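Local coordinates for uncharacterized protein Tfu_2867 (Thermobifida fusca, PDB 2QE6) that binds S-adenosylmethionine and is probably a methyltransferase of the Rossmann-like class, its substrate not established, at residues Arg67-Phe71 / Thr244-Asp250; Tyr191-Thr195 / Arg229-Asp233. The protein carries 1 engineered substitution. All blocks are in the same frame, centred on the assembly; numbering follows the deposited sequence. Where two conformers were deposited one is given.

Interaction 1 (Arg67-Phe71 / Thr244-Asp250); sequences RGVRF and TALWRPD
R67, on helix 54-75, reaches along the loop that follows strand 235-243 and takes hold of its backbone at W247 and R248. CG stands anti to the carbonyl carbon (chi1 -61°), which lays CG and CD beside the carboxylate of D250, R67 CD lying 3.6 Å from D250 OD2; CD also passes close to the carbonyl oxygen of R248. A bend at chi3 then turns the guanidinium toward W247 O, which it grips side-on: R67 NE donates to W247 O at 2.9 Å and R67 NH2 to the same W247 O at 2.8 Å, both almost exactly in the guanidinium plane. NE adds a weak bond to R248 O. At the tip, R67 NH2 also comes within 2.9 Å of T244 O. R67 NH1 donates to a water that in turn donates to D250 OD1. In the conformer given here, R70 holds D250 more directly: R70 NH2 forms a salt bridge to D250 OD2 at 2.7 Å, on the anti side and tilted out of the carboxylate plane, and a second water links R70 NH1 to the same oxygen. Farther along the helix, F71 receives the indole edge of W247 in an offset edge-to-face pair, centroids 6.0 Å apart and planes at 75°. The R248 guanidinium sits off-centre against the F71 ring as a cation-pi contact, R248 CZ 4.5 Å from the centroid, while R248 NE is bonded to E238 O in strand 235-243. W247 CZ3 closes on G68 CA at 3.8 Å. Thus one arginine grips W247 O with two donors, which fixes the rotation of its guanidinium, and the nearby D250 carboxylate would probably offset part of the positive charge of R67 and R70.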
loop_
_atom_site.group_PDB
_atom_site.type_symbol
_atom_site.label_atom_id
_atom_site.label_comp_id
_atom_site.label_asym_id
_atom_site.label_seq_id
_atom_site.Cartn_x
_atom_site.Cartn_y
_atom_site.Cartn_z
ATOM N N ARG A 67 -7.513 -5.822 -7.512
ATOM C CA ARG A 67 -7.140 -6.856 -8.472
ATOM C C ARG A 67 -6.021 -7.767 -7.949
ATOM O O ARG A 67 -6.046 -8.973 -8.183
ATOM C CB ARG A 67 -6.746 -6.254 -9.839
ATOM C CG ARG A 67 -7.847 -5.458 -10.525
ATOM C CD ARG A 67 -7.616 -5.261 -12.022
ATOM N NE ARG A 67 -6.313 -4.670 -12.302
ATOM C CZ ARG A 67 -6.029 -3.376 -12.155
ATOM N NH1 ARG A 67 -6.953 -2.516 -11.724
ATOM N NH2 ARG A 67 -4.804 -2.928 -12.422
ATOM N N GLY A 68 -5.032 -7.190 -7.272
ATOM C CA GLY A 68 -3.915 -7.966 -6.755
ATOM C C GLY A 68 -4.311 -8.838 -5.573
ATOM O O GLY A 68 -3.939 -9.985 -5.484
ATOM N N VAL A 69 -5.098 -8.298 -4.658
ATOM C CA VAL A 69 -5.539 -9.080 -3.519
ATOM C C VAL A 69 -6.447 -10.208 -4.000
ATOM O O VAL A 69 -6.371 -11.307 -3.492
ATOM C CB VAL A 69 -6.184 -8.202 -2.446
ATOM C CG1 VAL A 69 -6.803 -9.035 -1.390
ATOM C CG2 VAL A 69 -5.142 -7.252 -1.863
ATOM N N ARG A 70 -7.306 -9.932 -4.979
ATOM C CA ARG A 70 -8.168 -10.959 -5.563
ATOM C C ARG A 70 -7.336 -12.070 -6.210
ATOM O O ARG A 70 -7.656 -13.244 -6.074
ATOM C CB ARG A 70 -9.132 -10.350 -6.588
ATOM C CG ARG A 70 -10.132 -11.349 -7.157
ATOM C CD ARG A 70 -11.069 -10.723 -8.180
ATOM N NE ARG A 70 -10.339 -10.204 -9.338
ATOM C CZ ARG A 70 -10.445 -8.974 -9.835
ATOM N NH1 ARG A 70 -11.270 -8.086 -9.293
ATOM N NH2 ARG A 70 -9.721 -8.639 -10.896
ATOM N N PHE A 71 -6.254 -11.702 -6.907
ATOM C CA PHE A 71 -5.339 -12.702 -7.477
ATOM C C PHE A 71 -4.725 -13.566 -6.364
ATOM O O PHE A 71 -4.725 -14.801 -6.426
ATOM C CB PHE A 71 -4.227 -12.027 -8.308
ATOM C CG PHE A 71 -3.020 -12.895 -8.534
ATOM C CD1 PHE A 71 -3.027 -13.883 -9.491
ATOM C CD2 PHE A 71 -1.852 -12.682 -7.813
ATOM C CE1 PHE A 71 -1.896 -14.699 -9.699
ATOM C CE2 PHE A 71 -0.738 -13.505 -7.999
ATOM C CZ PHE A 71 -0.761 -14.500 -8.943
ATOM N N THR A 244 0.344 0.979 -12.915
ATOM C CA THR A 244 -0.692 0.338 -12.121
ATOM C C THR A 244 -1.941 -0.107 -12.937
ATOM O O THR A 244 -2.445 -1.205 -12.697
ATOM C CB THR A 244 -1.092 1.220 -10.858
ATOM O OG1 THR A 244 -1.442 2.554 -11.276
ATOM C CG2 THR A 244 0.045 1.297 -9.852
ATOM N N ALA A 245 -2.415 0.697 -13.896
ATOM C CA ALA A 245 -3.619 0.359 -14.664
ATOM C C ALA A 245 -3.403 -0.844 -15.636
ATOM O O ALA A 245 -4.370 -1.437 -16.126
ATOM C CB ALA A 245 -4.093 1.562 -15.434
ATOM N N LEU A 246 -2.128 -1.146 -15.915
ATOM C CA LEU A 246 -1.726 -2.213 -16.824
ATOM C C LEU A 246 -1.538 -3.559 -16.103
ATOM O O LEU A 246 -1.297 -4.583 -16.745
ATOM C CB LEU A 246 -0.413 -1.815 -17.543
ATOM C CG LEU A 246 -0.420 -0.570 -18.433
ATOM C CD1 LEU A 246 0.947 -0.348 -19.136
ATOM C CD2 LEU A 246 -1.527 -0.627 -19.479
ATOM N N TRP A 247 -1.660 -3.578 -14.776
ATOM C CA TRP A 247 -1.435 -4.824 -14.039
ATOM C C TRP A 247 -2.702 -5.662 -14.030
ATOM O O TRP A 247 -3.634 -5.334 -13.321
ATOM C CB TRP A 247 -0.916 -4.582 -12.604
ATOM C CG TRP A 247 -0.360 -5.864 -11.987
ATOM C CD1 TRP A 247 0.927 -6.267 -12.006
ATOM C CD2 TRP A 247 -1.094 -6.896 -11.303
ATOM N NE1 TRP A 247 1.053 -7.481 -11.382
ATOM C CE2 TRP A 247 -0.173 -7.897 -10.948
ATOM C CE3 TRP A 247 -2.427 -7.080 -10.988
ATOM C CZ2 TRP A 247 -0.547 -9.056 -10.288
ATOM C CZ3 TRP A 247 -2.804 -8.245 -10.327
ATOM C CH2 TRP A 247 -1.868 -9.204 -9.979
ATOM N N ARG A 248 -2.705 -6.741 -14.823
ATOM C CA ARG A 248 -3.864 -7.608 -14.974
ATOM C C ARG A 248 -5.173 -6.869 -14.936
ATOM O O ARG A 248 -5.981 -7.076 -14.034
ATOM C CB ARG A 248 -3.854 -8.698 -13.883
ATOM C CG ARG A 248 -2.571 -9.526 -13.897
ATOM C CD ARG A 248 -2.739 -10.858 -13.205
ATOM N NE ARG A 248 -1.476 -11.589 -13.226
ATOM C CZ ARG A 248 -1.375 -12.904 -13.107
ATOM N NH1 ARG A 248 -2.464 -13.646 -12.921
ATOM N NH2 ARG A 248 -0.182 -13.474 -13.155
ATOM N N PRO A 249 -5.429 -6.039 -15.946
ATOM C CA PRO A 249 -6.637 -5.230 -15.965
ATOM C C PRO A 249 -7.884 -6.084 -16.142
ATOM O O PRO A 249 -7.812 -7.137 -16.764
ATOM C CB PRO A 249 -6.444 -4.303 -17.172
ATOM C CG PRO A 249 -5.365 -4.836 -17.938
ATOM C CD PRO A 249 -4.603 -5.846 -17.136
ATOM N N ASP A 250 -9.002 -5.666 -15.573
ATOM C CA ASP A 250 -10.252 -6.408 -15.775
ATOM C C ASP A 250 -11.282 -5.524 -16.491
ATOM O O ASP A 250 -12.480 -5.577 -16.241
ATOM C CB ASP A 250 -10.769 -7.071 -14.466
ATOM C CG ASP A 250 -10.928 -6.111 -13.303
ATOM O OD1 ASP A 250 -11.084 -4.894 -13.507
ATOM O OD2 ASP A 250 -10.918 -6.591 -12.159
HETATM O O HOH W 1 -10.084 -2.670 -11.750
HETATM O O HOH W 2 -7.147 -9.044 -12.862
HETATM O O HOH W 3 -11.442 -5.141 -9.596
#

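Interaction 2 (Tyr191-Thr195 / Arg229-Asp233); sequences YLFMT and RQFGD
Apolar and CH-pi packing carries the meeting of M194 and L192, on strand 191-197, with F231 and Q230 in the segment that follows helix 224-229. M194 is a selenomethionine, and its terminal methyl lies over one face of the F231 ring, a CH-pi contact: M194 CE stands 3.7 Å from the ring centroid, 16° off the normal. The selenium follows at 5.2 Å from that centroid, above the same ring, a distant Met-aromatic contact. The bend at chi3 (-80°) swings M194 CE back over the ring and against Q230 CB, 3.5 Å away. L192 CD2 lies 4.1 Å from F231 CD2.

Polar atoms enter at the margins. L192 O approaches the ring edge in plane, 3.4 Å from F231 CE2, and L192 CD2 touches Q230 O at 3.7 Å. The amide of Q230 leads away from the strand, its NE2 bonded to D176 in helix 175-185. With an alanine in place of F231, the M194 methyl would probably lose the face it rests on, and a gap is likely to open beside L192.

A type I turn from R229 to G232, with positive phi at G232, carries the ring. The whole is buried packing of the loop after helix 224-229 on one face of the Rossmann-like methyltransferase sheet.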
loop_
_atom_site.group_PDB
_atom_site.type_symbol
_atom_site.label_atom_id
_atom_site.label_comp_id
_atom_site.label_asym_id
_atom_site.label_seq_id
_atom_site.Cartn_x
_atom_site.Cartn_y
_atom_site.Cartn_z
ATOM N N TYR A 191 4.181 -14.345 -1.326
ATOM C CA TYR A 191 4.246 -13.247 -2.278
ATOM C C TYR A 191 4.576 -11.930 -1.602
ATOM O O TYR A 191 4.285 -11.747 -0.420
ATOM C CB TYR A 191 2.915 -13.116 -3.019
ATOM C CG TYR A 191 2.559 -14.315 -3.877
ATOM C CD1 TYR A 191 1.986 -15.429 -3.330
ATOM C CD2 TYR A 191 2.814 -14.315 -5.251
ATOM C CE1 TYR A 191 1.632 -16.534 -4.127
ATOM C CE2 TYR A 191 2.475 -15.392 -6.056
ATOM C CZ TYR A 191 1.874 -16.501 -5.481
ATOM O OH TYR A 191 1.564 -17.573 -6.256
ATOM N N LEU A 192 5.215 -11.041 -2.370
ATOM C CA LEU A 192 5.379 -9.627 -2.052
ATOM C C LEU A 192 4.644 -8.805 -3.115
ATOM O O LEU A 192 4.904 -8.972 -4.310
ATOM C CB LEU A 192 6.860 -9.250 -2.059
ATOM C CG LEU A 192 7.251 -7.813 -1.685
ATOM C CD1 LEU A 192 6.831 -7.475 -0.284
ATOM C CD2 LEU A 192 8.781 -7.647 -1.897
ATOM N N PHE A 193 3.698 -7.979 -2.675
ATOM C CA PHE A 193 2.869 -7.105 -3.552
ATOM C C PHE A 193 3.218 -5.653 -3.162
ATOM O O PHE A 193 3.010 -5.251 -2.018
ATOM C CB PHE A 193 1.390 -7.458 -3.300
ATOM C CG PHE A 193 0.363 -6.629 -4.046
ATOM C CD1 PHE A 193 0.679 -5.853 -5.152
ATOM C CD2 PHE A 193 -0.986 -6.720 -3.667
ATOM C CE1 PHE A 193 -0.305 -5.157 -5.854
ATOM C CE2 PHE A 193 -1.971 -6.004 -4.351
ATOM C CZ PHE A 193 -1.625 -5.232 -5.468
HETATM N N MSE A 194 3.821 -4.885 -4.079
HETATM C CA MSE A 194 4.112 -3.496 -3.812
HETATM C C MSE A 194 3.657 -2.588 -4.946
HETATM O O MSE A 194 3.592 -3.016 -6.104
HETATM C CB MSE A 194 5.630 -3.295 -3.650
HETATM C CG MSE A 194 6.259 -4.287 -2.696
HETATM SE SE MSE A 194 8.040 -3.724 -2.163
HETATM C CE MSE A 194 9.082 -4.280 -3.728
ATOM N N THR A 195 3.375 -1.325 -4.630
ATOM C CA THR A 195 3.195 -0.328 -5.676
ATOM C C THR A 195 4.049 0.868 -5.263
ATOM O O THR A 195 4.396 1.011 -4.102
ATOM C CB THR A 195 1.750 0.051 -5.934
ATOM O OG1 THR A 195 1.284 0.923 -4.888
ATOM C CG2 THR A 195 0.883 -1.194 -6.075
ATOM N N ARG A 229 14.059 -4.293 -8.415
ATOM C CA ARG A 229 15.149 -4.706 -7.557
ATOM C C ARG A 229 14.706 -5.014 -6.140
ATOM O O ARG A 229 15.315 -5.851 -5.471
ATOM C CB ARG A 229 16.195 -3.613 -7.529
ATOM C CG ARG A 229 17.473 -3.950 -6.841
ATOM C CD ARG A 229 18.461 -2.784 -6.974
ATOM N NE ARG A 229 19.342 -2.851 -5.826
ATOM C CZ ARG A 229 19.206 -2.141 -4.707
ATOM N NH1 ARG A 229 18.254 -1.230 -4.576
ATOM N NH2 ARG A 229 20.072 -2.321 -3.719
ATOM N N GLN A 230 13.686 -4.326 -5.663
ATOM C CA GLN A 230 13.220 -4.507 -4.277
ATOM C C GLN A 230 12.396 -5.775 -4.107
ATOM O O GLN A 230 12.035 -6.155 -2.996
ATOM C CB GLN A 230 12.455 -3.275 -3.796
ATOM C CG GLN A 230 13.372 -2.048 -3.615
ATOM C CD GLN A 230 14.469 -2.287 -2.662
ATOM O OE1 GLN A 230 14.305 -3.029 -1.686
ATOM N NE2 GLN A 230 15.652 -1.679 -2.936
ATOM N N PHE A 231 12.133 -6.450 -5.222
ATOM C CA PHE A 231 11.584 -7.802 -5.193
ATOM C C PHE A 231 12.694 -8.871 -4.980
ATOM O O PHE A 231 12.389 -10.035 -4.827
ATOM C CB PHE A 231 10.768 -8.063 -6.464
ATOM C CG PHE A 231 9.476 -7.268 -6.523
ATOM C CD1 PHE A 231 9.456 -5.991 -7.043
ATOM C CD2 PHE A 231 8.300 -7.787 -6.015
ATOM C CE1 PHE A 231 8.290 -5.245 -7.058
ATOM C CE2 PHE A 231 7.114 -7.049 -6.043
ATOM C CZ PHE A 231 7.107 -5.791 -6.568
ATOM N N GLY A 232 13.974 -8.474 -4.965
ATOM C CA GLY A 232 15.073 -9.419 -4.668
ATOM C C GLY A 232 15.016 -10.618 -5.595
ATOM O O GLY A 232 14.758 -10.463 -6.752
ATOM N N ASP A 233 15.223 -11.810 -5.054
ATOM C CA ASP A 233 15.113 -13.091 -5.775
ATOM C C ASP A 233 13.718 -13.554 -6.059
ATOM O O ASP A 233 13.538 -14.669 -6.541
ATOM C CB ASP A 233 15.629 -14.254 -4.899
ATOM C CG ASP A 233 17.080 -14.143 -4.538
ATOM O OD1 ASP A 233 17.842 -13.447 -5.264
ATOM O OD2 ASP A 233 17.445 -14.792 -3.521
#

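How the interactions relate
From the N terminus, helix 54-75 comes first and supplies residues 67-71, whose partners at 244-250 follow after 172 intervening residues, just after strand 235-243. Interaction 1 therefore closes a long loop that takes in all five parallel strands and the antiparallel strand 235-243. Interaction 2 closes a shorter loop within it, from strand 191-197 through helices 203-216 and 224-229 to residues 229-233, so the two nest without crossing. They lie about 16 Å apart between centres, on the two faces of the sheet. Strand 191-197 joins them: F193 CE2 packs 3.7 Å from G68 CA, while L192 and M194 serve the other side.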